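Local coordinates for sporozoite microneme protein essential for cell traversal (Plasmodium berghei, PDB 4U5A) that is needed by sporozoites of the malaria parasite to traverse host cells, probably after release from micronemes, and folds as a four-helix bundle, at residues 176-179 with 180-184; 58-61 with 62-65. All blocks are in the same frame, centred on the assembly; numbering follows the deposited sequence.

How the interactions relate
Interaction 2 comes first along the chain, at residues 58-65, where helix 59-84 begins; interaction 1 follows at residues 176-184, within the last long helix, 167-197. Their centres lie about 12 Å apart, and the two helices pack against each other at this level of the four-helix bundle. Each interaction is local to its own helix, but the side chains meet between them: I182 CD1 lies 3.7 Å from P61 CG, and I182 CG2 is 4.1 Å from K64 CE. V60 also packs on both Y178 and I182. Residues more than a hundred positions apart in sequence thus share one helix-helix interface of the bundle.

Interaction 1 of 2, residues 176-179 with 180-184; sequences PIYD and DFIKN
Y178 and I182, one helical turn apart on helix 167-197, make the main side-chain contact. It is a CH-pi contact: I182 CG1 sits over one face of the phenol ring, 3.9 Å from the Y178 ring centroid and 17° off the ring normal, displaced toward the rim. The I182 methyl CD1 reaches the same ring, 3.8 Å from Y178 CE1. Y178 CG stands anti to its own backbone N (chi1 172°), which carries the ring alongside the helix to meet the isoleucine. The phenol hydroxyl is held by a hydrogen bond to the carbonyl oxygen of Y57, whose ring also stacks with that of Y178.

Four i to i+4 backbone hydrogen bonds join the two segments. I182 N donates to Y178 O at 3.0 Å in a nearly straight bond (N-H...O 172°). D180 N to P176 O, F181 N to I177 O and K183 N to D179 O continue the pattern.

Side-chain packing extends to other helices: I182 touches helix 59-84, while F181 is buried against L112 and N116 of helix 88-126. The i to i+4 pairing is that of an alpha helix presenting different faces to two neighbours in a four-helix bundle.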
loop_
_atom_site.group_PDB
_atom_site.type_symbol
_atom_site.label_atom_id
_atom_site.label_comp_id
_atom_site.label_asym_id
_atom_site.label_seq_id
_atom_site.Cartn_x
_atom_site.Cartn_y
_atom_site.Cartn_z
ATOM N N PRO A 176 13.519 -0.521 11.472
ATOM C CA PRO A 176 12.925 0.821 11.384
ATOM C C PRO A 176 12.121 1.040 10.104
ATOM O O PRO A 176 11.071 1.681 10.146
ATOM C CB PRO A 176 14.140 1.755 11.401
ATOM C CG PRO A 176 15.244 0.970 11.982
ATOM C CD PRO A 176 14.981 -0.469 11.668
ATOM N N ILE A 177 12.608 0.500 8.991
ATOM C CA ILE A 177 11.948 0.652 7.699
ATOM C C ILE A 177 10.575 -0.016 7.687
ATOM O O ILE A 177 9.584 0.585 7.273
ATOM C CB ILE A 177 12.824 0.077 6.559
ATOM C CG1 ILE A 177 14.115 0.889 6.427
ATOM C CG2 ILE A 177 12.073 0.075 5.237
ATOM C CD1 ILE A 177 15.091 0.339 5.408
ATOM N N TYR A 178 10.525 -1.257 8.161
ATOM C CA TYR A 178 9.285 -2.024 8.208
ATOM C C TYR A 178 8.285 -1.437 9.210
ATOM O O TYR A 178 7.088 -1.372 8.927
ATOM C CB TYR A 178 9.591 -3.492 8.528
ATOM C CG TYR A 178 8.374 -4.343 8.796
ATOM C CD1 TYR A 178 7.601 -4.834 7.749
ATOM C CD2 TYR A 178 8.021 -4.690 10.093
ATOM C CE1 TYR A 178 6.489 -5.617 7.991
ATOM C CE2 TYR A 178 6.916 -5.474 10.346
ATOM C CZ TYR A 178 6.154 -5.935 9.293
ATOM O OH TYR A 178 5.053 -6.719 9.548
ATOM N N ASP A 179 8.767 -1.022 10.378
ATOM C CA ASP A 179 7.890 -0.434 11.387
ATOM C C ASP A 179 7.262 0.866 10.890
ATOM O O ASP A 179 6.104 1.161 11.186
ATOM C CB ASP A 179 8.660 -0.173 12.682
ATOM C CG ASP A 179 8.861 -1.428 13.507
ATOM O OD1 ASP A 179 8.485 -2.521 13.038
ATOM O OD2 ASP A 179 9.414 -1.318 14.622
ATOM N N ASP A 180 8.027 1.630 10.117
ATOM C CA ASP A 180 7.530 2.877 9.550
ATOM C C ASP A 180 6.492 2.616 8.462
ATOM O O ASP A 180 5.534 3.376 8.309
ATOM C CB ASP A 180 8.694 3.701 8.991
ATOM C CG ASP A 180 8.290 4.553 7.802
ATOM O OD1 ASP A 180 8.494 4.100 6.654
ATOM O OD2 ASP A 180 7.767 5.669 8.013
ATOM N N PHE A 181 6.667 1.515 7.736
ATOM C CA PHE A 181 5.733 1.126 6.683
ATOM C C PHE A 181 4.381 0.787 7.288
ATOM O O PHE A 181 3.353 1.320 6.871
ATOM C CB PHE A 181 6.271 -0.076 5.903
ATOM C CG PHE A 181 5.470 -0.418 4.678
ATOM C CD1 PHE A 181 4.705 0.544 4.035
ATOM C CD2 PHE A 181 5.464 -1.713 4.184
ATOM C CE1 PHE A 181 3.966 0.224 2.907
ATOM C CE2 PHE A 181 4.726 -2.042 3.059
ATOM C CZ PHE A 181 3.976 -1.072 2.421
ATOM N N ILE A 182 4.399 -0.091 8.286
ATOM C CA ILE A 182 3.183 -0.515 8.962
ATOM C C ILE A 182 2.525 0.651 9.695
ATOM O O ILE A 182 1.300 0.732 9.770
ATOM C CB ILE A 182 3.475 -1.653 9.964
ATOM C CG1 ILE A 182 4.222 -2.794 9.268
ATOM C CG2 ILE A 182 2.188 -2.183 10.574
ATOM C CD1 ILE A 182 3.472 -3.384 8.080
ATOM N N LYS A 183 3.340 1.569 10.204
ATOM C CA LYS A 183 2.821 2.743 10.893
ATOM C C LYS A 183 2.050 3.624 9.905
ATOM O O LYS A 183 0.976 4.136 10.226
ATOM C CB LYS A 183 3.957 3.518 11.567
ATOM C CG LYS A 183 3.490 4.630 12.500
ATOM C CD LYS A 183 4.285 5.912 12.337
ATOM C CE LYS A 183 3.696 7.012 13.212
ATOM N NZ LYS A 183 4.466 8.282 13.133
ATOM N N ASN A 184 2.597 3.789 8.702
ATOM C CA ASN A 184 1.940 4.577 7.660
ATOM C C ASN A 184 0.624 3.946 7.213
ATOM O O ASN A 184 -0.338 4.650 6.914
ATOM C CB ASN A 184 2.863 4.756 6.448
ATOM C CG ASN A 184 3.896 5.846 6.655
ATOM O OD1 ASN A 184 3.625 6.860 7.297
ATOM N ND2 ASN A 184 5.089 5.641 6.111
#

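Interaction 2 of 2, residues 58-61 with 62-65; sequences SFVP and EEKL
E63 and V60 lie next to each other on the first turn of helix 59-84, the glutamate directed back over the residues before it. Its CG is anti to its own carbonyl carbon and beside the backbone N (chi1 -68°), which directs the chain back toward the preceding turn. The extended remainder carries the carboxylate alongside V60, with E63 OE1 3.8 Å from V60 CA. The backbone of the same residue is tied to this turn as well, E63 N donating to F59 O at 3.2 Å.

K64 starts out in the same way one residue on, but the bend at chi2 (-69°) turns the chain away toward helix 167-197, where NZ makes a weak hydrogen bond to T186 OG1. K64 N donates to V60 O at 3.1 Å. L65 N donates to P61 O at 3.2 Å. The side chains of E62 and L65 are directed differently from that of K64, and both touch K29 of helix 10-39, L65 reaching I32 as well.

The P61 nitrogen is part of the pyrrolidine ring and carries no hydrogen, which suits a place in the first helical turn, where no earlier carbonyl of the helix needs that donor.

No salt bridge or side-chain hydrogen bond joins 58-61 to 62-65. The conformation of this first turn therefore rests on the three backbone bonds from E63, K64 and L65, and the side chains are left to face the neighbouring helices, the amine of K64 bonding weakly to one of them.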
loop_
_atom_site.group_PDB
_atom_site.type_symbol
_atom_site.label_atom_id
_atom_site.label_comp_id
_atom_site.label_asym_id
_atom_site.label_seq_id
_atom_site.Cartn_x
_atom_site.Cartn_y
_atom_site.Cartn_z
ATOM N N SER A 58 5.623 -10.111 5.539
ATOM C CA SER A 58 4.741 -9.745 4.435
ATOM C C SER A 58 3.254 -9.936 4.729
ATOM O O SER A 58 2.407 -9.511 3.945
ATOM C CB SER A 58 5.112 -10.552 3.190
ATOM O OG SER A 58 4.919 -11.938 3.412
ATOM N N PHE A 59 2.933 -10.563 5.855
ATOM C CA PHE A 59 1.543 -10.888 6.160
ATOM C C PHE A 59 0.788 -9.712 6.766
ATOM O O PHE A 59 -0.426 -9.591 6.595
ATOM C CB PHE A 59 1.472 -12.099 7.093
ATOM C CG PHE A 59 1.802 -13.402 6.419
ATOM C CD1 PHE A 59 1.662 -13.541 5.045
ATOM C CD2 PHE A 59 2.246 -14.490 7.156
ATOM C CE1 PHE A 59 1.964 -14.739 4.417
ATOM C CE2 PHE A 59 2.549 -15.689 6.536
ATOM C CZ PHE A 59 2.407 -15.815 5.164
ATOM N N VAL A 60 1.505 -8.845 7.469
ATOM C CA VAL A 60 0.869 -7.711 8.131
ATOM C C VAL A 60 0.361 -6.642 7.142
ATOM O O VAL A 60 -0.765 -6.170 7.293
ATOM C CB VAL A 60 1.820 -7.067 9.168
ATOM C CG1 VAL A 60 1.126 -5.941 9.918
ATOM C CG2 VAL A 60 2.302 -8.114 10.147
ATOM N N PRO A 61 1.169 -6.263 6.126
ATOM C CA PRO A 61 0.635 -5.272 5.185
ATOM C C PRO A 61 -0.618 -5.752 4.460
ATOM O O PRO A 61 -1.485 -4.932 4.164
ATOM C CB PRO A 61 1.789 -5.069 4.195
ATOM C CG PRO A 61 3.001 -5.394 4.971
ATOM C CD PRO A 61 2.595 -6.531 5.860
ATOM N N GLU A 62 -0.722 -7.055 4.200
ATOM C CA GLU A 62 -1.909 -7.606 3.548
ATOM C C GLU A 62 -3.116 -7.467 4.457
ATOM O O GLU A 62 -4.219 -7.178 3.998
ATOM C CB GLU A 62 -1.705 -9.081 3.163
ATOM C CG GLU A 62 -2.874 -9.659 2.359
ATOM C CD GLU A 62 -2.719 -11.123 2.017
ATOM O OE1 GLU A 62 -1.688 -11.721 2.396
ATOM O OE2 GLU A 62 -3.628 -11.679 1.358
ATOM N N GLU A 63 -2.897 -7.661 5.751
ATOM C CA GLU A 63 -3.969 -7.526 6.717
ATOM C C GLU A 63 -4.492 -6.097 6.773
ATOM O O GLU A 63 -5.701 -5.879 6.850
ATOM C CB GLU A 63 -3.507 -7.981 8.101
ATOM C CG GLU A 63 -3.228 -9.480 8.204
ATOM C CD GLU A 63 -2.695 -9.889 9.568
ATOM O OE1 GLU A 63 -2.055 -9.047 10.232
ATOM O OE2 GLU A 63 -2.921 -11.049 9.975
ATOM N N LYS A 64 -3.583 -5.131 6.705
ATOM C CA LYS A 64 -3.954 -3.723 6.754
ATOM C C LYS A 64 -4.775 -3.312 5.537
ATOM O O LYS A 64 -5.684 -2.491 5.638
ATOM C CB LYS A 64 -2.704 -2.849 6.855
ATOM C CG LYS A 64 -1.897 -3.040 8.127
ATOM C CD LYS A 64 -2.655 -2.500 9.330
ATOM C CE LYS A 64 -1.899 -2.742 10.625
ATOM N NZ LYS A 64 -2.630 -2.164 11.784
ATOM N N LEU A 65 -4.456 -3.893 4.390
ATOM C CA LEU A 65 -5.167 -3.571 3.164
ATOM C C LEU A 65 -6.517 -4.286 3.138
ATOM O O LEU A 65 -7.473 -3.802 2.536
ATOM C CB LEU A 65 -4.321 -3.943 1.942
ATOM C CG LEU A 65 -3.048 -3.098 1.795
ATOM C CD1 LEU A 65 -2.296 -3.421 0.520
ATOM C CD2 LEU A 65 -3.370 -1.619 1.855
#